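Local coordinates for intracellular protein transport protein USO1 (Saccharomyces cerevisiae S288c, PDB 6LSU) that is required for protein transport from the endoplasmic reticulum to the Golgi complex, acting as a tether built of a globular head and a coiled-coil tail, at residues A50-R53 / S58-A61; K65-T70 / K82-T87; L91-D96 / R103-Q108; Q109-N114 / V253-S258; L169-M174 / R207-L212. All blocks are in the same frame, centred on the assembly; numbering follows the deposited sequence.

Contact 1. Residues A50-R53 / S58-A61; sequences AFSR and SVIA
V59 reaches across a tight turn and sets its two methyls against F51 and S52, the small meeting point of helix 38-54 and helix 56-73. CG2 of V59 lies 4.0 Å from CB of F51, an apolar touch made by the root of the phenylalanine and not by its ring. The other branch, CG1 of V59, comes 3.9 Å from OG of S52, which is plain van der Waals contact. The valine forks this way because CG1 is anti to the backbone N (chi1 179°), which leaves CG2 beside that N and turned to the F51 backbone. Within these two segments the backbones come nearest at S52 and V59, whose CA atoms stand 6.3 Å apart.

Moving outward, the phenyl ring of F51 leads off to helix 17-34, where it packs on T24 and L28. OG of S52 has its polar partner in its own helix, the carbonyl O of L48, one turn back. The S52 side chain also touches T87, I90 and L91 of helix 78-91, so a third helix closes over the junction. From the second segment, I60 packs on F133, W136 and I137 of helix 132-143.

Both segments lie within ARM 1 of the globular head, where a helix ends and the next begins almost at once. The chemistry implies a junction held by shape: the S52 hydroxyl, which takes part in the contact, has its hydrogen bond inside its own helix, and what crosses between the segments is methyl against carbon and methyl against a hydroxyl oxygen.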
# COMPACT_ATOMS: atom_id res chain seq x y z
N ALA A 50 43.86 14.05 -14.79
CA ALA A 50 44.42 14.71 -13.59
C ALA A 50 43.75 16.08 -13.36
O ALA A 50 43.32 16.38 -12.23
CB ALA A 50 45.93 14.82 -13.69
N PHE A 51 43.64 16.93 -14.39
CA PHE A 51 43.03 18.29 -14.24
C PHE A 51 41.52 18.21 -13.94
O PHE A 51 40.93 19.22 -13.43
CB PHE A 51 43.27 19.13 -15.50
CG PHE A 51 44.65 19.72 -15.57
CD1 PHE A 51 45.01 20.75 -14.70
CD2 PHE A 51 45.61 19.23 -16.44
CE1 PHE A 51 46.29 21.28 -14.72
CE2 PHE A 51 46.89 19.76 -16.45
CZ PHE A 51 47.23 20.79 -15.59
N SER A 52 40.89 17.10 -14.29
CA SER A 52 39.43 16.90 -14.13
C SER A 52 39.03 17.00 -12.66
O SER A 52 37.88 17.42 -12.42
CB SER A 52 38.96 15.63 -14.74
OG SER A 52 39.24 15.67 -16.13
N ARG A 53 39.93 16.66 -11.75
CA ARG A 53 39.63 16.70 -10.30
C ARG A 53 39.51 18.18 -9.89
O ARG A 53 38.45 18.54 -9.36
CB ARG A 53 40.62 15.79 -9.54
CG ARG A 53 40.41 14.29 -9.80
CD ARG A 53 41.69 13.46 -9.85
NE ARG A 53 41.42 12.07 -10.23
CZ ARG A 53 40.94 11.11 -9.40
NH1 ARG A 53 40.70 11.37 -8.12
NH2 ARG A 53 40.72 9.89 -9.86
N SER A 58 36.49 23.85 -16.87
CA SER A 58 37.53 24.15 -17.89
C SER A 58 37.69 22.95 -18.85
O SER A 58 37.66 23.18 -20.09
CB SER A 58 38.83 24.56 -17.27
OG SER A 58 38.61 25.37 -16.12
N VAL A 59 37.80 21.72 -18.33
CA VAL A 59 38.08 20.49 -19.16
C VAL A 59 36.80 20.12 -19.90
O VAL A 59 36.87 19.58 -21.02
CB VAL A 59 38.58 19.29 -18.32
CG1 VAL A 59 38.83 18.06 -19.17
CG2 VAL A 59 39.82 19.61 -17.50
N ILE A 60 35.65 20.42 -19.33
CA ILE A 60 34.39 20.08 -20.04
C ILE A 60 34.33 20.92 -21.32
O ILE A 60 34.13 20.32 -22.38
CB ILE A 60 33.15 20.22 -19.14
CG1 ILE A 60 33.22 19.22 -17.99
CG2 ILE A 60 31.88 20.06 -19.98
CD1 ILE A 60 32.10 19.34 -16.96
N ALA A 61 34.53 22.24 -21.21
CA ALA A 61 34.48 23.26 -22.29
C ALA A 61 35.56 23.00 -23.34
O ALA A 61 35.23 22.88 -24.53
CB ALA A 61 34.68 24.62 -21.70

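Contact 2. Residues K65-T70 / K82-T87; sequences KPLLNT and KAILET
L67 and I84 mark the closest backbone approach, 6.4 Å between their CA atoms, of two helix segments that run roughly antiparallel at 148° with axes 10.2 Å apart. Both lie in ARM 1, and helices 56-73 and 78-91 form a helical hairpin of the armadillo-type solenoid. I84 points toward the facing helix. Its CD1 ends 3.9 Å from the carbonyl O of L67 and 4.0 Å from CG2 of T70, so the methyl rests on backbone and side chain of the facing helix together. T70 meets it with CG2 because its OG1 is turned to a hydrogen bond with the carbonyl of V32 in helix 17-34.

One turn further along the second segment, CG2 of T87 touches CD2 of L67 at 4.0 Å, the two side chains crossing at about a right angle. That methyl is anti to the backbone N (chi1 of OG1 -63°), while the hydroxyl folds back to bond the carbonyl O of A83. With an alanine here the methyl and hydroxyl go, which would probably open a gap beside L67 CD2 and leave the A83 carbonyl with one donor fewer.

Helix 38-54 closes one side of the pair, with L48 on L67 and V45 on I84. The A83 carbonyl O takes two bonds from T87, OG1 at 2.7 Å and the backbone N at 3.1 Å, arriving from opposite faces of the carbonyl plane.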
# COMPACT_ATOMS: atom_id res chain seq x y z
N LYS A 65 34.69 17.60 -26.45
CA LYS A 65 34.49 17.22 -27.88
C LYS A 65 35.69 16.43 -28.36
O LYS A 65 35.50 15.41 -29.03
CB LYS A 65 34.16 18.43 -28.76
CG LYS A 65 32.77 18.40 -29.39
CD LYS A 65 31.62 18.21 -28.38
CE LYS A 65 30.37 17.61 -28.99
NZ LYS A 65 29.15 18.05 -28.27
N PRO A 66 36.93 16.87 -28.03
CA PRO A 66 38.13 16.08 -28.30
C PRO A 66 38.08 14.66 -27.69
O PRO A 66 38.36 13.69 -28.40
CB PRO A 66 39.28 16.85 -27.63
CG PRO A 66 38.75 18.26 -27.41
CD PRO A 66 37.24 18.14 -27.38
N LEU A 67 37.76 14.57 -26.39
CA LEU A 67 37.59 13.30 -25.63
C LEU A 67 36.63 12.38 -26.39
O LEU A 67 36.97 11.22 -26.70
CB LEU A 67 37.03 13.63 -24.24
CG LEU A 67 37.99 13.53 -23.06
CD1 LEU A 67 39.44 13.48 -23.48
CD2 LEU A 67 37.73 14.66 -22.07
N LEU A 68 35.46 12.90 -26.72
CA LEU A 68 34.45 12.12 -27.47
C LEU A 68 34.96 11.79 -28.88
O LEU A 68 34.60 10.67 -29.41
CB LEU A 68 33.15 12.92 -27.46
CG LEU A 68 32.51 13.10 -26.08
CD1 LEU A 68 31.16 13.78 -26.17
CD2 LEU A 68 32.36 11.76 -25.38
N ASN A 69 35.74 12.68 -29.50
CA ASN A 69 36.28 12.44 -30.86
C ASN A 69 37.32 11.33 -30.74
O ASN A 69 37.18 10.32 -31.45
CB ASN A 69 36.83 13.72 -31.51
CG ASN A 69 35.75 14.62 -32.06
OD1 ASN A 69 35.88 15.83 -32.07
ND2 ASN A 69 34.65 14.02 -32.48
N THR A 70 38.29 11.49 -29.85
CA THR A 70 39.34 10.45 -29.64
C THR A 70 38.71 9.11 -29.21
O THR A 70 39.33 8.03 -29.50
CB THR A 70 40.39 10.94 -28.64
OG1 THR A 70 40.97 12.13 -29.18
CG2 THR A 70 41.47 9.91 -28.39
N LYS A 82 39.30 3.05 -21.77
CA LYS A 82 39.12 2.98 -20.29
C LYS A 82 39.41 4.38 -19.73
O LYS A 82 38.59 4.87 -18.93
CB LYS A 82 39.96 1.82 -19.75
CG LYS A 82 40.24 1.82 -18.26
CD LYS A 82 40.63 0.46 -17.71
CE LYS A 82 41.74 0.53 -16.67
NZ LYS A 82 41.65 1.70 -15.77
N ALA A 83 40.47 5.05 -20.18
CA ALA A 83 40.93 6.34 -19.63
C ALA A 83 39.93 7.47 -19.97
O ALA A 83 39.73 8.43 -19.14
CB ALA A 83 42.31 6.67 -20.13
N ILE A 84 39.28 7.36 -21.12
CA ILE A 84 38.31 8.42 -21.51
C ILE A 84 37.04 8.24 -20.68
O ILE A 84 36.56 9.25 -20.10
CB ILE A 84 38.08 8.40 -23.04
CG1 ILE A 84 39.30 9.00 -23.75
CG2 ILE A 84 36.77 9.09 -23.42
CD1 ILE A 84 39.42 8.58 -25.19
N LEU A 85 36.58 6.99 -20.54
CA LEU A 85 35.39 6.66 -19.70
C LEU A 85 35.68 7.14 -18.26
O LEU A 85 34.79 7.79 -17.67
CB LEU A 85 35.04 5.17 -19.78
CG LEU A 85 34.59 4.66 -21.16
CD1 LEU A 85 34.33 3.17 -21.13
CD2 LEU A 85 33.31 5.29 -21.61
N GLU A 86 36.87 6.88 -17.70
CA GLU A 86 37.10 7.33 -16.31
C GLU A 86 36.98 8.85 -16.30
O GLU A 86 36.35 9.40 -15.34
CB GLU A 86 38.45 6.90 -15.71
CG GLU A 86 38.67 5.40 -15.74
CD GLU A 86 40.03 4.86 -15.33
OE1 GLU A 86 40.10 3.61 -15.06
OE2 GLU A 86 40.98 5.66 -15.23
N THR A 87 37.50 9.51 -17.34
CA THR A 87 37.62 10.99 -17.36
C THR A 87 36.20 11.56 -17.43
O THR A 87 35.86 12.44 -16.58
CB THR A 87 38.59 11.49 -18.44
OG1 THR A 87 39.89 10.97 -18.10
CG2 THR A 87 38.63 13.01 -18.49

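Contact 3. Residues L91-D96 / R103-Q108; sequences LFIRGD and RGWISQ
I93 points its end methyl straight down onto the indole of W105. CD1 of I93 sits 3.3 Å from the centroid of the six-membered ring of W105 and only 10° off the ring normal, a CH-pi contact over the face. The nearest ring carbon, CE3 of W105, is 3.4 Å from that CD1. The two side chains meet at about a right angle: the isoleucine comes end-on, and the indole stands broadside across its path. I93 can reach so far because its chain is stretched, with CG1 beside the backbone N and CD1 anti along the next bond (chi2 173°). W105 in turn throws its ring away from its own helix, CG being anti to the backbone N (chi1 -178°).

F92 adds a second, looser touch. Its ring corner CE2 lies 4.4 Å from CZ3 of W105, at the end of the indole away from the pyrrole nitrogen, with the two rings set obliquely. Consecutive residues of the chain therefore meet one tryptophan, I93 on the benzene face and F92 beside it. The contact is apolar throughout, and it folds the connecting chain back against the helix to which it leads.

The segment 91-96 leaves helix 78-91, while W105 is in the first turn of helix 103-112. F92 also packs on I137 of helix 132-143 and on A172 of helix 160-174, and its carbonyl O is hydrogen-bonded to S134. I106 of the same helix as W105 leans on helix 160-174, so the contact is wedged among helices 78-91, 132-143 and 160-174.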
# COMPACT_ATOMS: atom_id res chain seq x y z
N LEU A 91 34.15 13.83 -14.63
CA LEU A 91 33.64 15.16 -15.02
C LEU A 91 32.17 15.29 -14.64
O LEU A 91 31.74 16.43 -14.27
CB LEU A 91 33.88 15.39 -16.50
CG LEU A 91 35.33 15.62 -16.91
CD1 LEU A 91 35.42 15.69 -18.43
CD2 LEU A 91 35.88 16.88 -16.28
N PHE A 92 31.44 14.18 -14.62
CA PHE A 92 29.96 14.21 -14.50
C PHE A 92 29.44 15.09 -13.34
O PHE A 92 28.40 15.76 -13.55
CB PHE A 92 29.33 12.82 -14.41
CG PHE A 92 27.91 12.88 -14.92
CD1 PHE A 92 27.67 12.92 -16.28
CD2 PHE A 92 26.83 13.00 -14.06
CE1 PHE A 92 26.38 13.04 -16.78
CE2 PHE A 92 25.54 13.08 -14.56
CZ PHE A 92 25.31 13.11 -15.92
N ILE A 93 30.11 15.13 -12.20
CA ILE A 93 29.65 15.89 -10.99
C ILE A 93 30.89 16.40 -10.27
O ILE A 93 31.87 15.65 -10.27
CB ILE A 93 28.76 15.03 -10.08
CG1 ILE A 93 27.44 14.71 -10.78
CG2 ILE A 93 28.54 15.70 -8.74
CD1 ILE A 93 26.57 13.74 -10.05
N ARG A 94 30.83 17.62 -9.71
CA ARG A 94 31.86 18.07 -8.73
C ARG A 94 31.84 17.04 -7.59
O ARG A 94 32.74 16.15 -7.59
CB ARG A 94 31.67 19.53 -8.28
CG ARG A 94 32.73 19.99 -7.29
CD ARG A 94 33.17 21.45 -7.36
NE ARG A 94 34.41 21.57 -8.12
CZ ARG A 94 34.48 21.80 -9.43
NH1 ARG A 94 33.37 21.95 -10.13
NH2 ARG A 94 35.65 21.89 -10.04
N GLY A 95 30.83 17.07 -6.72
CA GLY A 95 30.57 15.95 -5.80
C GLY A 95 31.11 16.17 -4.39
O GLY A 95 32.28 16.57 -4.27
N ASP A 96 30.24 15.92 -3.40
CA ASP A 96 30.50 16.01 -1.93
C ASP A 96 31.33 14.80 -1.49
O ASP A 96 32.32 15.03 -0.76
CB ASP A 96 29.18 16.04 -1.13
CG ASP A 96 28.18 17.12 -1.54
OD1 ASP A 96 28.58 18.06 -2.25
OD2 ASP A 96 27.00 17.01 -1.13
N ARG A 103 30.34 7.12 -8.26
CA ARG A 103 29.63 5.85 -8.62
C ARG A 103 28.53 5.55 -7.59
O ARG A 103 27.47 5.16 -8.02
CB ARG A 103 30.65 4.73 -8.81
CG ARG A 103 31.46 4.96 -10.07
CD ARG A 103 32.67 4.09 -10.16
NE ARG A 103 33.72 4.64 -9.36
CZ ARG A 103 34.89 4.06 -9.20
NH1 ARG A 103 35.11 2.92 -9.85
NH2 ARG A 103 35.80 4.61 -8.38
N GLY A 104 28.76 5.77 -6.29
CA GLY A 104 27.74 5.64 -5.25
C GLY A 104 26.51 6.48 -5.53
O GLY A 104 25.39 5.94 -5.54
N TRP A 105 26.69 7.76 -5.82
CA TRP A 105 25.62 8.66 -6.30
C TRP A 105 24.89 8.06 -7.52
O TRP A 105 23.65 8.09 -7.60
CB TRP A 105 26.22 10.04 -6.60
CG TRP A 105 25.17 11.01 -7.03
CD1 TRP A 105 24.38 11.78 -6.24
CD2 TRP A 105 24.74 11.21 -8.38
NE1 TRP A 105 23.48 12.47 -7.01
CE2 TRP A 105 23.67 12.13 -8.32
CE3 TRP A 105 25.15 10.71 -9.62
CZ2 TRP A 105 23.01 12.55 -9.46
CZ3 TRP A 105 24.47 11.12 -10.74
CH2 TRP A 105 23.43 12.03 -10.66
N ILE A 106 25.63 7.48 -8.48
CA ILE A 106 25.00 7.00 -9.75
C ILE A 106 24.06 5.86 -9.42
O ILE A 106 22.87 5.92 -9.88
CB ILE A 106 26.03 6.60 -10.80
CG1 ILE A 106 26.79 7.80 -11.34
CG2 ILE A 106 25.37 5.83 -11.93
CD1 ILE A 106 28.00 7.43 -12.18
N SER A 107 24.53 4.89 -8.62
CA SER A 107 23.70 3.72 -8.21
C SER A 107 22.46 4.21 -7.47
O SER A 107 21.34 3.88 -7.95
CB SER A 107 24.48 2.76 -7.41
OG SER A 107 25.46 2.18 -8.26
N GLN A 108 22.66 5.05 -6.45
CA GLN A 108 21.57 5.62 -5.61
C GLN A 108 20.52 6.29 -6.50
O GLN A 108 19.30 6.05 -6.29
CB GLN A 108 22.11 6.62 -4.59
CG GLN A 108 21.03 7.36 -3.82
CD GLN A 108 21.64 8.57 -3.13
OE1 GLN A 108 22.16 8.49 -2.00
NE2 GLN A 108 21.67 9.68 -3.86

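Contact 4. Residues Q109-N114 / V253-S258; sequences QSRLQN and VNDCLS
R111 and D255 form a salt bridge between helix 103-112 and helix 251-264, two helices about 140 residues apart in the chain. NH2 of R111 donates to OD1 of D255 over 2.7 Å with an N-H...O angle of 163°, using the syn lone pair of that oxygen. The carboxylate lies at the edge of the guanidinium, the two planes only 25° apart. NE of R111 completes a side-on, two-nitrogen grip on OD2 of D255 at 2.8 Å, though the placement of OD2 is less sure and this arm should be read with caution. The arginine gets there with CG beside the backbone N and the chain then extended to NE.

D255 is buried, so the arginine's charge probably matters for keeping it ionised. N114 bonds back to its own segment: ND2 gives an almost straight bond of 2.7 Å to the carbonyl O of S110, lying in the amide plane of N114. Its backbone N bonds to the carbonyl O of R111 at 3.0 Å, and its own carbonyl O is taken by ND2 of N262, a second polar link to helix 251-264. On that helix, OD1 of N254 accepts from NE2 of Q302.

L212 of helix 204-218 touches both R111 and D255, with I211 alongside the aspartate. Helix 233-244 packs on C256 and L257, and helix 301-317 on V253, N254 and L257, of segment 253-258, which belongs to ARM 4.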
# COMPACT_ATOMS: atom_id res chain seq x y z
N GLN A 109 20.93 7.05 -7.52
CA GLN A 109 19.93 7.67 -8.46
C GLN A 109 19.16 6.56 -9.19
O GLN A 109 17.93 6.69 -9.32
CB GLN A 109 20.56 8.57 -9.51
CG GLN A 109 21.29 9.75 -8.91
CD GLN A 109 20.43 10.41 -7.87
OE1 GLN A 109 20.79 10.35 -6.69
NE2 GLN A 109 19.27 10.96 -8.27
N SER A 110 19.81 5.48 -9.65
CA SER A 110 19.07 4.41 -10.37
C SER A 110 18.10 3.73 -9.42
O SER A 110 17.01 3.46 -9.87
CB SER A 110 19.98 3.43 -11.05
OG SER A 110 20.80 4.10 -12.01
N ARG A 111 18.44 3.62 -8.12
CA ARG A 111 17.46 3.10 -7.12
C ARG A 111 16.35 4.13 -6.83
O ARG A 111 15.17 3.78 -7.08
CB ARG A 111 18.14 2.71 -5.82
CG ARG A 111 19.17 1.62 -6.01
CD ARG A 111 19.86 1.21 -4.73
NE ARG A 111 20.42 -0.10 -5.02
CZ ARG A 111 21.70 -0.36 -5.04
NH1 ARG A 111 22.58 0.57 -4.73
NH2 ARG A 111 22.12 -1.58 -5.34
N LEU A 112 16.67 5.31 -6.28
CA LEU A 112 15.62 6.21 -5.70
C LEU A 112 14.65 6.64 -6.80
O LEU A 112 13.43 6.60 -6.57
CB LEU A 112 16.25 7.41 -5.01
CG LEU A 112 17.09 7.09 -3.80
CD1 LEU A 112 17.57 8.35 -3.10
CD2 LEU A 112 16.33 6.20 -2.82
N GLN A 113 15.17 6.97 -7.98
CA GLN A 113 14.36 7.47 -9.13
C GLN A 113 13.41 6.38 -9.65
O GLN A 113 12.46 6.73 -10.38
CB GLN A 113 15.23 7.97 -10.31
CG GLN A 113 16.05 9.22 -9.98
CD GLN A 113 16.70 9.83 -11.20
OE1 GLN A 113 16.32 9.58 -12.35
NE2 GLN A 113 17.71 10.64 -10.96
N ASN A 114 13.68 5.10 -9.39
CA ASN A 114 12.94 4.04 -10.14
C ASN A 114 12.40 2.94 -9.22
O ASN A 114 11.73 2.08 -9.75
CB ASN A 114 13.80 3.44 -11.26
CG ASN A 114 14.48 4.48 -12.13
OD1 ASN A 114 13.87 5.08 -13.01
ND2 ASN A 114 15.76 4.72 -11.91
N VAL A 253 18.81 -8.11 -4.10
CA VAL A 253 17.42 -8.67 -4.09
C VAL A 253 16.39 -7.56 -4.17
O VAL A 253 15.43 -7.73 -4.90
CB VAL A 253 17.20 -9.58 -2.88
CG1 VAL A 253 15.76 -9.99 -2.76
CG2 VAL A 253 18.10 -10.79 -2.99
N ASN A 254 16.59 -6.46 -3.44
CA ASN A 254 15.71 -5.27 -3.50
C ASN A 254 15.67 -4.75 -4.95
O ASN A 254 14.57 -4.53 -5.50
CB ASN A 254 16.22 -4.18 -2.56
CG ASN A 254 15.14 -3.24 -2.10
OD1 ASN A 254 15.29 -2.60 -1.09
ND2 ASN A 254 14.05 -3.16 -2.80
N ASP A 255 16.85 -4.63 -5.56
CA ASP A 255 16.97 -4.22 -7.00
C ASP A 255 16.22 -5.25 -7.87
O ASP A 255 15.30 -4.85 -8.57
CB ASP A 255 18.43 -4.04 -7.42
CG ASP A 255 19.25 -3.13 -6.49
OD1 ASP A 255 20.45 -3.38 -6.37
OD2 ASP A 255 18.70 -2.18 -5.87
N CYS A 256 16.52 -6.54 -7.73
CA CYS A 256 15.86 -7.60 -8.53
C CYS A 256 14.36 -7.47 -8.39
O CYS A 256 13.69 -7.32 -9.48
CB CYS A 256 16.32 -8.99 -8.11
SG CYS A 256 17.99 -9.34 -8.68
N LEU A 257 13.85 -7.42 -7.14
CA LEU A 257 12.39 -7.29 -6.92
C LEU A 257 11.89 -5.97 -7.53
O LEU A 257 10.84 -5.96 -8.17
CB LEU A 257 12.07 -7.42 -5.42
CG LEU A 257 12.43 -8.77 -4.79
CD1 LEU A 257 12.60 -8.64 -3.30
CD2 LEU A 257 11.39 -9.81 -5.15
N SER A 258 12.63 -4.89 -7.34
CA SER A 258 12.25 -3.53 -7.78
C SER A 258 12.13 -3.54 -9.31
O SER A 258 11.21 -2.90 -9.88
CB SER A 258 13.26 -2.55 -7.32
OG SER A 258 12.61 -1.42 -6.79

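Contact 5. Residues L169-M174 / R207-L212; sequences LLEAVM and RDEAIL
The carboxylates of E171 and E209 meet with their planes 51° apart, the two side chains crossing at about a right angle. OE2 of E171 lies 2.7 Å from OE1 of E209. L212 lies over one face of the E171 carboxylate, its CB 3.3 Å from OE1 of E171, while OE1 of E209 stays close to the plane of that group. A third flat group, the guanidinium of R207, has D208 at its edge and in plane: NE and NH2 of R207 each donate to OD1 of D208 over 3.0 Å, a side-on grip within one helix. NH2 of R207 also makes a salt bridge to E244.

E171 reaches out because its chain runs extended beyond CG, whereas E209 bends at its second torsion (chi2 60°) and so brings its acid group back toward the facing helix. Each acid has a serine from helix 103-112: S110 OG is hydrogen-bonded to OE1 of E171, and S107 OG to OE1 of E209. Further along, L170 packs on L213 and M174 on A216 and V217, so helix 160-174 lies against helix 204-218 over a longer apolar seam. Put an alanine in place of E171 and S110 OG would probably lose its carboxylate mate, with a gap opening beside L212 CB.

The arrangement joins ARM 2 to ARM 3 through a pair of acids, E171 buried and E209 partly exposed. Two carboxyl oxygens this near would repel each other if both groups were charged, so one of the acids probably holds a proton.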
# COMPACT_ATOMS: atom_id res chain seq x y z
N LEU A 169 28.07 4.90 -16.88
CA LEU A 169 27.95 6.17 -17.65
C LEU A 169 26.51 6.30 -18.16
O LEU A 169 25.92 7.37 -18.00
CB LEU A 169 28.97 6.22 -18.80
CG LEU A 169 29.04 7.55 -19.55
CD1 LEU A 169 29.29 8.71 -18.60
CD2 LEU A 169 30.10 7.49 -20.63
N LEU A 170 25.96 5.21 -18.68
CA LEU A 170 24.54 5.13 -19.12
C LEU A 170 23.56 5.39 -17.97
O LEU A 170 22.50 6.00 -18.25
CB LEU A 170 24.30 3.75 -19.72
CG LEU A 170 24.89 3.64 -21.13
CD1 LEU A 170 24.64 2.25 -21.69
CD2 LEU A 170 24.29 4.72 -22.04
N GLU A 171 23.86 4.89 -16.77
CA GLU A 171 23.03 5.19 -15.58
C GLU A 171 23.08 6.70 -15.35
O GLU A 171 22.08 7.26 -14.99
CB GLU A 171 23.52 4.45 -14.32
CG GLU A 171 23.14 3.00 -14.20
CD GLU A 171 23.80 2.42 -12.93
OE1 GLU A 171 23.15 2.41 -11.85
OE2 GLU A 171 25.00 2.07 -12.98
N ALA A 172 24.24 7.32 -15.46
CA ALA A 172 24.41 8.78 -15.23
C ALA A 172 23.55 9.57 -16.21
O ALA A 172 22.82 10.50 -15.78
CB ALA A 172 25.86 9.13 -15.34
N VAL A 173 23.54 9.19 -17.49
CA VAL A 173 22.74 9.96 -18.49
C VAL A 173 21.26 9.61 -18.29
O VAL A 173 20.44 10.50 -18.52
CB VAL A 173 23.26 9.76 -19.93
CG1 VAL A 173 24.78 9.82 -19.96
CG2 VAL A 173 22.74 8.50 -20.57
N MET A 174 20.90 8.40 -17.85
CA MET A 174 19.47 8.03 -17.63
C MET A 174 18.89 8.79 -16.42
O MET A 174 17.71 9.11 -16.43
CB MET A 174 19.24 6.54 -17.38
CG MET A 174 19.27 5.67 -18.60
SD MET A 174 18.02 5.98 -19.89
CE MET A 174 16.51 6.12 -18.97
N ARG A 207 26.82 -7.66 -13.27
CA ARG A 207 25.47 -8.23 -13.08
C ARG A 207 24.66 -7.26 -12.21
O ARG A 207 23.63 -6.79 -12.69
CB ARG A 207 25.59 -9.62 -12.47
CG ARG A 207 24.25 -10.29 -12.20
CD ARG A 207 24.40 -11.37 -11.15
NE ARG A 207 24.66 -10.84 -9.82
CZ ARG A 207 24.74 -11.60 -8.72
NH1 ARG A 207 24.56 -12.91 -8.82
NH2 ARG A 207 24.97 -11.08 -7.53
N ASP A 208 25.20 -6.87 -11.06
CA ASP A 208 24.55 -6.00 -10.04
C ASP A 208 24.24 -4.64 -10.67
O ASP A 208 23.03 -4.20 -10.66
CB ASP A 208 25.43 -5.90 -8.80
CG ASP A 208 25.61 -7.21 -8.02
OD1 ASP A 208 25.03 -8.24 -8.39
OD2 ASP A 208 26.34 -7.15 -7.02
N GLU A 209 25.27 -4.01 -11.28
CA GLU A 209 25.07 -2.68 -11.92
C GLU A 209 24.00 -2.75 -13.03
O GLU A 209 23.23 -1.78 -13.16
CB GLU A 209 26.33 -2.11 -12.53
CG GLU A 209 26.36 -0.61 -12.41
CD GLU A 209 26.31 -0.15 -10.96
OE1 GLU A 209 25.84 0.99 -10.70
OE2 GLU A 209 26.77 -0.93 -10.11
N ALA A 210 23.92 -3.85 -13.75
CA ALA A 210 23.02 -4.00 -14.91
C ALA A 210 21.56 -4.06 -14.45
O ALA A 210 20.70 -3.73 -15.27
CB ALA A 210 23.41 -5.23 -15.71
N ILE A 211 21.27 -4.57 -13.24
CA ILE A 211 19.89 -4.57 -12.65
C ILE A 211 19.41 -3.14 -12.46
O ILE A 211 18.28 -2.85 -12.85
CB ILE A 211 19.87 -5.35 -11.31
CG1 ILE A 211 20.40 -6.77 -11.50
CG2 ILE A 211 18.43 -5.37 -10.76
CD1 ILE A 211 20.61 -7.51 -10.23
N LEU A 212 20.28 -2.25 -11.95
CA LEU A 212 20.05 -0.80 -11.75
C LEU A 212 19.77 -0.14 -13.10
O LEU A 212 18.81 0.65 -13.13
CB LEU A 212 21.24 -0.19 -11.03
CG LEU A 212 21.42 -0.69 -9.60
CD1 LEU A 212 22.58 -0.04 -8.90
CD2 LEU A 212 20.14 -0.44 -8.80

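How the contacts relate
All five contacts lie in the N-terminal arm of the head's helical solenoid, on one side of the chain's centre. Contacts 1, 2 and 3 follow one another in sequence. Contacts 1 and 2 share helix 56-73, with centres 12 Å apart, and L91 of contact 3 packs on contact 1. Helix 103-112 serves contacts 3 and 4, while contact 5 is nested within the long loop that contact 4 closes, its centre 11 Å from that of contact 4 and 13 Å from that of contact 3. The centres of contacts 1 and 4 are 32 Å apart. Helix 103-112 thus runs alongside several armadillo repeats, tying ARM 2, ARM 3 and ARM 4 together.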